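Carboxylic ester hydrolase (Aspergillus niger, PDB 7K4O) probably hydrolyses ester bonds of tannins, releasing gallic acid, as a secreted serine esterase of the tannase family within the alpha/beta-hydrolase clan. Local coordinates at residues L142-E145 / T146-M149; Y235-P238 / C239-D242; A483-I486 / D487-E490. All coordinates share one frame; numbering follows the deposited sequence. Where two conformers were deposited one is given.

Contact 1. Residues L142-E145 / T146-M149; sequences LDYE and TLYM
D143 caps the first turn of helix 144-169 through the backbone N of T146, which donates to D143 OD1 over 3.3 Å. The bond is fairly straight at the hydrogen (161°), but the N-H comes from above the carboxylate plane, about 70° out of it. CG of D143 stands anti to its own backbone N (chi1 -175°), a torsion that brings the carboxylate to the amino end of the helix, within reach of T146 N. The D143 and T146 side chains meet at about a right angle; OG1 of T146 lies beside the carboxylate yet gives its hydrogen bond to A134 O. Within the same turn, E145 bends at chi2 and lays its carboxylate against M149, four residues ahead, with OE1 3.3 Å from M149 CG, while OE2 forms a salt bridge with K153. On another side of the helix, CD2 of L147 approaches the Y144 ring at its edge, 4.4 Å from CD1. Backbone bonds from L147 N to D143 O and from M149 N to E145 O, the latter 2.8 Å, carry the helix onward. With its carboxylate beside the amino end of the helix, D143 would probably be stabilised as the charged form.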
ATOM      1  N   LEU A 142      22.716  -2.905  12.377  1.00 23.35           N
ATOM      2  CA  LEU A 142      21.733  -1.927  11.830  0.64 23.92           C
ATOM      3  C   LEU A 142      22.054  -0.399  12.077  1.00 25.45           C
ATOM      4  O   LEU A 142      22.665   0.097  13.100  1.00 23.42           O
ATOM      5  CB  LEU A 142      20.407  -2.248  12.522  0.64 24.17           C
ATOM      6  CG  LEU A 142      19.152  -2.130  11.674  0.64 28.59           C
ATOM      7  CD1 LEU A 142      19.066  -3.270  10.684  0.64 27.15           C
ATOM      8  CD2 LEU A 142      17.921  -2.104  12.560  0.64 32.36           C
ATOM      9  N   ASP A 143      21.774   0.389  11.047  1.00 22.50           N
ATOM     10  CA  ASP A 143      21.764   1.849  11.209  1.00 24.23           C
ATOM     11  C   ASP A 143      20.373   2.175  11.784  1.00 21.87           C
ATOM     12  O   ASP A 143      19.366   2.217  11.004  1.00 22.93           O
ATOM     13  CB  ASP A 143      22.000   2.526   9.881  1.00 23.57           C
ATOM     14  CG  ASP A 143      22.137   4.028   9.964  1.00 25.73           C
ATOM     15  OD1 ASP A 143      21.576   4.612  10.907  1.00 25.57           O
ATOM     16  OD2 ASP A 143      22.814   4.619   9.085  1.00 29.19           O
ATOM     17  N   TYR A 144      20.281   2.350  13.092  1.00 20.99           N
ATOM     18  CA  TYR A 144      18.962   2.653  13.716  1.00 20.96           C
ATOM     19  C   TYR A 144      18.380   3.964  13.195  1.00 20.68           C
ATOM     20  O   TYR A 144      17.118   4.056  13.189  1.00 20.70           O
ATOM     21  CB  TYR A 144      19.071   2.670  15.239  1.00 22.43           C
ATOM     22  CG  TYR A 144      19.428   1.336  15.840  1.00 21.29           C
ATOM     23  CD1 TYR A 144      18.563   0.261  15.754  1.00 22.36           C
ATOM     24  CD2 TYR A 144      20.599   1.158  16.545  1.00 26.64           C
ATOM     25  CE1 TYR A 144      18.854  -0.973  16.295  1.00 22.62           C
ATOM     26  CE2 TYR A 144      20.906  -0.072  17.115  1.00 26.11           C
ATOM     27  CZ  TYR A 144      20.039  -1.136  16.993  1.00 24.99           C
ATOM     28  OH  TYR A 144      20.355  -2.338  17.597  1.00 25.43           O
ATOM     29  N   GLU A 145      19.191   4.937  12.843  1.00 20.12           N
ATOM     30  CA  GLU A 145      18.678   6.210  12.307  1.00 20.63           C
ATOM     31  C   GLU A 145      17.885   5.898  11.023  1.00 20.58           C
ATOM     32  O   GLU A 145      16.761   6.435  10.822  1.00 20.67           O
ATOM     33  CB  GLU A 145      19.785   7.227  12.050  1.00 22.89           C
ATOM     34  CG  GLU A 145      19.272   8.501  11.396  1.00 23.40           C
ATOM     35  CD  GLU A 145      18.344   9.381  12.206  1.00 25.41           C
ATOM     36  OE1 GLU A 145      17.835  10.432  11.615  1.00 24.15           O
ATOM     37  OE2 GLU A 145      18.125   9.107  13.398  1.00 25.60           O
ATOM     38  N   THR A 146      18.443   5.070  10.141  1.00 20.54           N
ATOM     39  CA  THR A 146      17.741   4.667   8.905  1.00 20.96           C
ATOM     40  C   THR A 146      16.429   3.992   9.252  1.00 19.92           C
ATOM     41  O   THR A 146      15.387   4.305   8.635  1.00 20.44           O
ATOM     42  CB  THR A 146      18.591   3.739   8.027  1.00 22.91           C
ATOM     43  OG1 THR A 146      19.836   4.375   7.763  1.00 22.54           O
ATOM     44  CG2 THR A 146      17.863   3.368   6.759  1.00 22.64           C
ATOM     45  N   LEU A 147      16.451   3.032  10.182  1.00 19.65           N
ATOM     46  CA  LEU A 147      15.253   2.312  10.601  1.00 19.34           C
ATOM     47  C   LEU A 147      14.177   3.293  11.061  1.00 18.75           C
ATOM     48  O   LEU A 147      13.037   3.179  10.584  1.00 19.39           O
ATOM     49  CB  LEU A 147      15.594   1.324  11.724  1.00 18.96           C
ATOM     50  CG  LEU A 147      14.413   0.634  12.347  1.00 20.75           C
ATOM     51  CD1 LEU A 147      13.762  -0.316  11.367  1.00 23.47           C
ATOM     52  CD2 LEU A 147      14.786  -0.155  13.593  1.00 21.41           C
ATOM     53  N   TYR A 148      14.533   4.199  11.963  1.00 18.84           N
ATOM     54  CA  TYR A 148      13.525   5.125  12.540  1.00 19.32           C
ATOM     55  C   TYR A 148      13.040   6.119  11.463  1.00 20.59           C
ATOM     56  O   TYR A 148      11.810   6.429  11.458  1.00 19.26           O
ATOM     57  CB  TYR A 148      14.066   5.849  13.777  1.00 19.59           C
ATOM     58  CG  TYR A 148      13.822   5.050  15.032  1.00 19.91           C
ATOM     59  CD1 TYR A 148      14.624   3.950  15.337  1.00 20.23           C
ATOM     60  CD2 TYR A 148      12.843   5.391  15.945  1.00 20.80           C
ATOM     61  CE1 TYR A 148      14.401   3.209  16.491  1.00 22.07           C
ATOM     62  CE2 TYR A 148      12.589   4.643  17.094  1.00 20.86           C
ATOM     63  CZ  TYR A 148      13.399   3.548  17.380  1.00 22.18           C
ATOM     64  OH  TYR A 148      13.222   2.820  18.527  1.00 22.95           O
ATOM     65  N   MET A 149      13.945   6.666  10.660  1.00 19.68           N
ATOM     66  CA  MET A 149      13.532   7.593   9.585  1.00 19.33           C
ATOM     67  C   MET A 149      12.573   6.881   8.596  1.00 18.73           C
ATOM     68  O   MET A 149      11.506   7.435   8.279  1.00 18.58           O
ATOM     69  CB  MET A 149      14.767   8.091   8.860  1.00 19.64           C
ATOM     70  CG  MET A 149      15.514   9.165   9.629  1.00 20.97           C
ATOM     71  SD  MET A 149      14.550  10.721   9.778  1.00 20.94           S
ATOM     72  CE  MET A 149      14.958  11.435   8.183  1.00 21.33           C
TER

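Contact 2. Residues Y235-P238 / C239-D242; sequences YPPP and CELD. With NAG (2-acetamido-2-deoxy-beta-D-glucopyranose), chain G.
P236 and P237 lead into the N-terminal turn of helix 238-252, P237 at the N-cap position, and the tight part of the contact lies where their rings meet E240 and L241. CB of P236 rests 3.8 Å from L241 CG, the two side chains meeting at a slant, and CD1 of the leucine reaches on to CG of the same proline. E240 runs back along the turn with CG anti to its backbone N (chi1 178°) and the chain extended beyond it. This brings OE1 alongside both rings, 3.4 Å from P237 CD and 3.5 Å from P236 CB. The buried carboxylate is held at both oxygens, OE1 by the hydroxyl of Y234 and OE2 by S299. P237 O accepts from E240 N at 2.9 Å, a bent bond (134°) with the donor well above the carbonyl plane, whereas D242 N meets P238 O almost along the C=O axis.

The side facing carbohydrate is looser at D242, which is partly exposed and turns its end away from the prolines toward a protein-linked N-acetylglucosamine. The buried C239, held by its disulfide to C285, still places SG 3.5 Å from the acetyl methyl C8 of this sugar. The amide N2 of the sugar donates to D242 OD2 at 2.7 Å, with an angle of 132° at the hydrogen.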
ATOM      1  N   TYR A 235       7.159 -28.026  -7.924  1.00 37.18           N
ATOM      2  CA  TYR A 235       7.420 -26.673  -8.440  1.00 37.82           C
ATOM      3  C   TYR A 235       6.543 -26.454  -9.659  1.00 40.51           C
ATOM      4  O   TYR A 235       6.939 -26.760 -10.772  1.00 42.56           O
ATOM      5  CB  TYR A 235       8.917 -26.535  -8.665  1.00 39.96           C
ATOM      6  CG  TYR A 235       9.681 -26.751  -7.384  1.00 45.83           C
ATOM      7  CD1 TYR A 235       9.829 -25.727  -6.443  1.00 44.27           C
ATOM      8  CD2 TYR A 235      10.156 -28.006  -7.048  1.00 44.83           C
ATOM      9  CE1 TYR A 235      10.513 -25.933  -5.252  1.00 43.61           C
ATOM     10  CE2 TYR A 235      10.812 -28.238  -5.850  1.00 46.31           C
ATOM     11  CZ  TYR A 235      10.978 -27.202  -4.941  1.00 47.01           C
ATOM     12  OH  TYR A 235      11.595 -27.442  -3.755  1.00 45.45           O
ATOM     13  N   PRO A 236       5.335 -25.874  -9.509  1.00 38.92           N
ATOM     14  CA  PRO A 236       4.435 -25.722 -10.645  1.00 35.40           C
ATOM     15  C   PRO A 236       5.012 -24.806 -11.699  1.00 39.69           C
ATOM     16  O   PRO A 236       5.575 -23.752 -11.384  1.00 37.60           O
ATOM     17  CB  PRO A 236       3.160 -25.106 -10.070  1.00 36.05           C
ATOM     18  CG  PRO A 236       3.279 -25.364  -8.581  1.00 37.25           C
ATOM     19  CD  PRO A 236       4.761 -25.333  -8.267  1.00 39.09           C
ATOM     20  N   PRO A 237       4.932 -25.180 -12.998  1.00 42.20           N
ATOM     21  CA  PRO A 237       5.236 -24.225 -14.067  1.00 42.73           C
ATOM     22  C   PRO A 237       4.314 -23.021 -13.876  1.00 36.34           C
ATOM     23  O   PRO A 237       3.143 -23.197 -13.528  1.00 38.83           O
ATOM     24  CB  PRO A 237       4.901 -24.972 -15.370  1.00 45.75           C
ATOM     25  CG  PRO A 237       4.925 -26.429 -14.977  1.00 47.02           C
ATOM     26  CD  PRO A 237       4.489 -26.487 -13.522  1.00 44.76           C
ATOM     27  N   PRO A 238       4.803 -21.784 -14.062  1.00 38.17           N
ATOM     28  CA  PRO A 238       3.944 -20.600 -13.911  1.00 40.14           C
ATOM     29  C   PRO A 238       2.615 -20.726 -14.668  1.00 42.32           C
ATOM     30  O   PRO A 238       1.581 -20.322 -14.178  1.00 37.37           O
ATOM     31  CB  PRO A 238       4.796 -19.480 -14.519  1.00 41.46           C
ATOM     32  CG  PRO A 238       6.216 -19.919 -14.232  1.00 41.45           C
ATOM     33  CD  PRO A 238       6.185 -21.430 -14.408  1.00 36.22           C
ATOM     34  N   CYS A 239       2.652 -21.338 -15.858  1.00 40.47           N
ATOM     35  CA  CYS A 239       1.458 -21.469 -16.724  1.00 38.20           C
ATOM     36  C   CYS A 239       0.390 -22.305 -16.029  1.00 35.38           C
ATOM     37  O   CYS A 239      -0.805 -22.028 -16.203  1.00 36.23           O
ATOM     38  CB  CYS A 239       1.871 -22.126 -18.037  1.00 49.52           C
ATOM     39  SG  CYS A 239       0.611 -21.942 -19.310  0.99 53.58           S
ATOM     40  N   GLU A 240       0.783 -23.324 -15.270  1.00 35.39           N
ATOM     41  CA  GLU A 240      -0.205 -24.190 -14.603  1.00 39.11           C
ATOM     42  C   GLU A 240      -0.996 -23.355 -13.588  1.00 37.26           C
ATOM     43  O   GLU A 240      -2.227 -23.530 -13.490  1.00 37.27           O
ATOM     44  CB  GLU A 240       0.511 -25.370 -13.958  1.00 40.21           C
ATOM     45  CG  GLU A 240      -0.406 -26.300 -13.207  1.00 40.60           C
ATOM     46  CD  GLU A 240       0.327 -27.511 -12.648  1.00 46.30           C
ATOM     47  OE1 GLU A 240       1.494 -27.351 -12.256  1.00 44.78           O
ATOM     48  OE2 GLU A 240      -0.270 -28.617 -12.630  1.00 49.84           O
ATOM     49  N   LEU A 241      -0.307 -22.536 -12.791  1.00 38.90           N
ATOM     50  CA  LEU A 241      -0.983 -21.689 -11.765  1.00 37.16           C
ATOM     51  C   LEU A 241      -1.801 -20.605 -12.463  1.00 32.21           C
ATOM     52  O   LEU A 241      -2.906 -20.316 -11.966  1.00 36.44           O
ATOM     53  CB  LEU A 241       0.080 -21.113 -10.824  1.00 37.56           C
ATOM     54  CG  LEU A 241       0.760 -22.187  -9.973  1.00 33.65           C
ATOM     55  CD1 LEU A 241       1.811 -21.643  -9.032  1.00 35.07           C
ATOM     56  CD2 LEU A 241      -0.266 -22.984  -9.198  1.00 36.98           C
ATOM     57  N   ASP A 242      -1.301 -20.064 -13.564  1.00 34.48           N
ATOM     58  CA  ASP A 242      -2.041 -19.023 -14.329  1.00 37.65           C
ATOM     59  C   ASP A 242      -3.353 -19.613 -14.861  1.00 42.56           C
ATOM     60  O   ASP A 242      -4.383 -18.921 -14.847  1.00 37.08           O
ATOM     61  CB  ASP A 242      -1.206 -18.410 -15.437  1.00 39.19           C
ATOM     62  CG  ASP A 242      -1.917 -17.234 -16.082  1.00 51.03           C
ATOM     63  OD1 ASP A 242      -2.421 -16.346 -15.329  1.00 50.83           O
ATOM     64  OD2 ASP A 242      -2.002 -17.219 -17.318  1.00 48.52           O
TER
HETATM   65  C1  NAG G   1      -4.931 -16.448 -18.849  0.75 52.07           C
HETATM   66  C2  NAG G   1      -4.156 -16.991 -20.064  1.00 53.94           C
HETATM   67  C3  NAG G   1      -3.285 -15.957 -20.758  0.76 61.16           C
HETATM   68  C4  NAG G   1      -4.229 -14.861 -21.161  1.00 63.99           C
HETATM   69  C5  NAG G   1      -4.966 -14.339 -19.931  0.94 60.66           C
HETATM   70  C6  NAG G   1      -5.953 -13.255 -20.322  1.00 60.70           C
HETATM   71  C7  NAG G   1      -3.480 -19.320 -19.755  0.98 60.20           C
HETATM   72  C8  NAG G   1      -2.455 -20.215 -19.120  1.00 59.85           C
HETATM   73  N2  NAG G   1      -3.251 -18.019 -19.605  0.91 60.97           N
HETATM   74  O3  NAG G   1      -2.564 -16.616 -21.805  1.00 61.12           O
HETATM   75  O4  NAG G   1      -3.382 -13.858 -21.649  0.93 69.16           O
HETATM   76  O5  NAG G   1      -5.712 -15.335 -19.261  0.86 51.06           O
HETATM   77  O6  NAG G   1      -6.591 -12.784 -19.155  0.81 56.76           O
HETATM   78  O7  NAG G   1      -4.438 -19.731 -20.371  1.00 58.43           O

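Contact 3. Residues A483-I486 / D487-E490; sequences AVMI and DWVE. With FWN (2-[2-(2-ethoxyethoxy)ethoxy]ethanol), chain S.
Helix 481-491 packs against the central sheet of the alpha/beta-hydrolase fold, and M485 forms a Met-aromatic contact with W488 within it. SD of M485 lies 5.2 Å from the centroid of the six-membered ring of W488, approaching obliquely at 62° from the ring normal; the nearest ring atom to SD is CE3, 4.1 Å away. CG of the methionine is anti to its backbone N (chi1 -177°), and bends at chi2 and chi3 carry the thioether forward along the helix, toward the next turn. The same sulfur touches CG2 of V489 at 3.6 Å, so one methionine bridges the residues three and four positions on. This group faces the sheet: M485 and W488 reach I412 of strand 410-416, V489 packs on Y179 and Y181 of strand 179-185, and the indole makes a cation-pi contact with K410.

I486 and E490 lie side by side and point the same way, CG2 of the isoleucine packing 3.8 Å from CD of the glutamate. The acid continues past this methyl to polar partners, where OE2 forms a salt bridge with R89 and accepts from the hydroxyl of Y181. The carboxylate is thus packed by an isoleucine methyl and held by polar partners.

Backbone bonds link each residue to the one four places ahead; that from V489 N to M485 O is 2.8 Å long and nearly straight (177°). D487 turns its carboxylate away from the preceding turn, and its OD1 pairs with N491. A bound ethoxylated alcohol lies along the A483-I486 side of the helix, with its carbon C6 3.6 Å from I486 CG2 and its ether oxygen O7 3.3 Å from A483 O.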
ATOM      1  N   ALA A 483      -9.858  14.188  -4.750  1.00 22.99           N
ATOM      2  CA  ALA A 483     -11.103  14.984  -4.855  1.00 22.93           C
ATOM      3  C   ALA A 483     -12.128  14.485  -3.829  1.00 22.83           C
ATOM      4  O   ALA A 483     -12.814  15.327  -3.204  1.00 22.83           O
ATOM      5  CB  ALA A 483     -11.670  14.937  -6.280  1.00 23.77           C
ATOM      6  N   VAL A 484     -12.264  13.168  -3.648  1.00 21.92           N
ATOM      7  CA  VAL A 484     -13.267  12.614  -2.707  1.00 20.88           C
ATOM      8  C   VAL A 484     -12.900  13.025  -1.281  1.00 20.08           C
ATOM      9  O   VAL A 484     -13.802  13.377  -0.473  1.00 22.95           O
ATOM     10  CB  VAL A 484     -13.409  11.092  -2.903  1.00 22.69           C
ATOM     11  CG1 VAL A 484     -14.197  10.435  -1.776  1.00 22.05           C
ATOM     12  CG2 VAL A 484     -14.028  10.812  -4.261  1.00 25.24           C
ATOM     13  N   MET A 485     -11.610  12.909  -0.934  1.00 21.62           N
ATOM     14  CA  MET A 485     -11.130  13.260   0.433  1.00 21.26           C
ATOM     15  C   MET A 485     -11.334  14.757   0.677  1.00 21.52           C
ATOM     16  O   MET A 485     -11.807  15.116   1.755  1.00 21.40           O
ATOM     17  CB  MET A 485      -9.667  12.841   0.610  1.00 21.45           C
ATOM     18  CG  MET A 485      -9.172  13.116   1.992  1.00 22.66           C
ATOM     19  SD  MET A 485     -10.080  12.369   3.342  1.00 23.41           S
ATOM     20  CE  MET A 485      -9.287  10.746   3.370  1.00 23.66           C
ATOM     21  N   ILE A 486     -10.981  15.595  -0.278  1.00 21.73           N
ATOM     22  CA  ILE A 486     -11.235  17.052  -0.128  1.00 19.94           C
ATOM     23  C   ILE A 486     -12.723  17.276   0.121  1.00 20.73           C
ATOM     24  O   ILE A 486     -13.075  18.098   1.003  1.00 23.22           O
ATOM     25  CB  ILE A 486     -10.734  17.812  -1.353  1.00 21.15           C
ATOM     26  CG1 ILE A 486      -9.208  17.874  -1.372  1.00 20.98           C
ATOM     27  CG2 ILE A 486     -11.345  19.207  -1.381  1.00 22.64           C
ATOM     28  CD1 ILE A 486      -8.653  18.224  -2.697  1.00 22.59           C
ATOM     29  N   ASP A 487     -13.565  16.658  -0.680  1.00 22.90           N
ATOM     30  CA  ASP A 487     -15.024  16.856  -0.512  1.00 24.55           C
ATOM     31  C   ASP A 487     -15.486  16.427   0.890  1.00 24.92           C
ATOM     32  O   ASP A 487     -16.351  17.085   1.507  1.00 23.94           O
ATOM     33  CB  ASP A 487     -15.737  16.078  -1.588  1.00 22.91           C
ATOM     34  CG  ASP A 487     -16.864  16.841  -2.262  1.00 33.77           C
ATOM     35  OD1 ASP A 487     -17.001  18.058  -2.027  1.00 36.23           O
ATOM     36  OD2 ASP A 487     -17.603  16.165  -3.003  1.00 37.59           O
ATOM     37  N   TRP A 488     -14.942  15.338   1.411  1.00 22.36           N
ATOM     38  CA  TRP A 488     -15.280  14.832   2.746  1.00 21.64           C
ATOM     39  C   TRP A 488     -14.797  15.835   3.789  1.00 22.81           C
ATOM     40  O   TRP A 488     -15.593  16.311   4.633  1.00 23.97           O
ATOM     41  CB  TRP A 488     -14.686  13.453   2.930  1.00 23.72           C
ATOM     42  CG  TRP A 488     -15.192  12.717   4.123  1.00 23.74           C
ATOM     43  CD1 TRP A 488     -16.259  13.018   4.924  1.00 26.62           C
ATOM     44  CD2 TRP A 488     -14.686  11.447   4.590  1.00 22.85           C
ATOM     45  NE1 TRP A 488     -16.446  12.033   5.851  1.00 26.97           N
ATOM     46  CE2 TRP A 488     -15.509  11.052   5.660  1.00 25.12           C
ATOM     47  CE3 TRP A 488     -13.650  10.613   4.182  1.00 25.31           C
ATOM     48  CZ2 TRP A 488     -15.321   9.842   6.338  1.00 26.45           C
ATOM     49  CZ3 TRP A 488     -13.453   9.421   4.859  1.00 25.94           C
ATOM     50  CH2 TRP A 488     -14.273   9.057   5.926  1.00 24.93           C
ATOM     51  N   VAL A 489     -13.514  16.125   3.797  1.00 20.87           N
ATOM     52  CA  VAL A 489     -12.888  16.943   4.857  1.00 23.64           C
ATOM     53  C   VAL A 489     -13.364  18.404   4.787  1.00 24.58           C
ATOM     54  O   VAL A 489     -13.700  18.972   5.843  1.00 23.29           O
ATOM     55  CB  VAL A 489     -11.349  16.842   4.737  1.00 23.28           C
ATOM     56  CG1 VAL A 489     -10.708  17.889   5.620  1.00 23.96           C
ATOM     57  CG2 VAL A 489     -10.862  15.449   5.099  1.00 24.71           C
ATOM     58  N   GLU A 490     -13.381  18.991   3.593  1.00 21.64           N
ATOM     59  CA  GLU A 490     -13.610  20.435   3.457  1.00 20.35           C
ATOM     60  C   GLU A 490     -15.092  20.748   3.252  1.00 25.00           C
ATOM     61  O   GLU A 490     -15.490  21.876   3.622  1.00 25.93           O
ATOM     62  CB  GLU A 490     -12.796  21.044   2.339  1.00 21.93           C
ATOM     63  CG  GLU A 490     -11.295  20.779   2.509  1.00 22.01           C
ATOM     64  CD  GLU A 490     -10.399  21.459   1.501  1.00 23.96           C
ATOM     65  OE1 GLU A 490     -10.784  22.484   0.888  1.00 22.49           O
ATOM     66  OE2 GLU A 490      -9.294  20.950   1.295  1.00 21.37           O
TER
HETATM   67  O4  FWN S 612     -11.621  20.742  -5.623  1.00 58.45           O
HETATM   68  C5  FWN S 612     -11.843  19.373  -5.563  1.00 48.55           C
HETATM   69  C6  FWN S 612     -12.913  18.926  -4.635  0.94 58.72           C
HETATM   70  O7  FWN S 612     -13.795  17.946  -4.984  1.00 62.72           O
HETATM   71  C8  FWN S 612     -14.932  18.295  -5.670  1.00 68.31           C
HETATM   72  C9  FWN S 612     -15.556  17.251  -6.521  1.00 73.76           C
HETATM   73  O10 FWN S 612     -15.204  17.205  -7.862  1.00 81.11           O
HETATM   74  C11 FWN S 612     -16.152  16.829  -8.797  0.86 77.84           C
HETATM   75  C12 FWN S 612     -15.687  16.656 -10.188  1.00 70.37           C
HETATM   76  O13 FWN S 612     -15.040  17.746 -10.740  1.00 73.35           O
HETATM   77  C14 FWN S 612     -14.374  17.575 -11.942  1.00 73.42           C
HETATM   78  C1  FWN S 612     -13.476  18.648 -12.467  1.00 66.10           C

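The three contacts are separate local arrangements in or at the start of helices, following one another along the chain without touching. Contacts 1 and 3 have centres about 35 Å apart, contacts 1 and 2 about 39 Å, and contacts 2 and 3, on opposite sides of the chain's centre, about 44 Å. Contacts 1 and 2 both lie at the start of a helix, one capped by an acid and the other entered through prolines, while contact 3 lies within a helix. The L147 side chain of contact 1 is about 12 Å from the bound gallic acid; contact 2 adjoins a glycan. In contact 3, the W488 side chain lies about 6 Å from that of the zinc ligand E453.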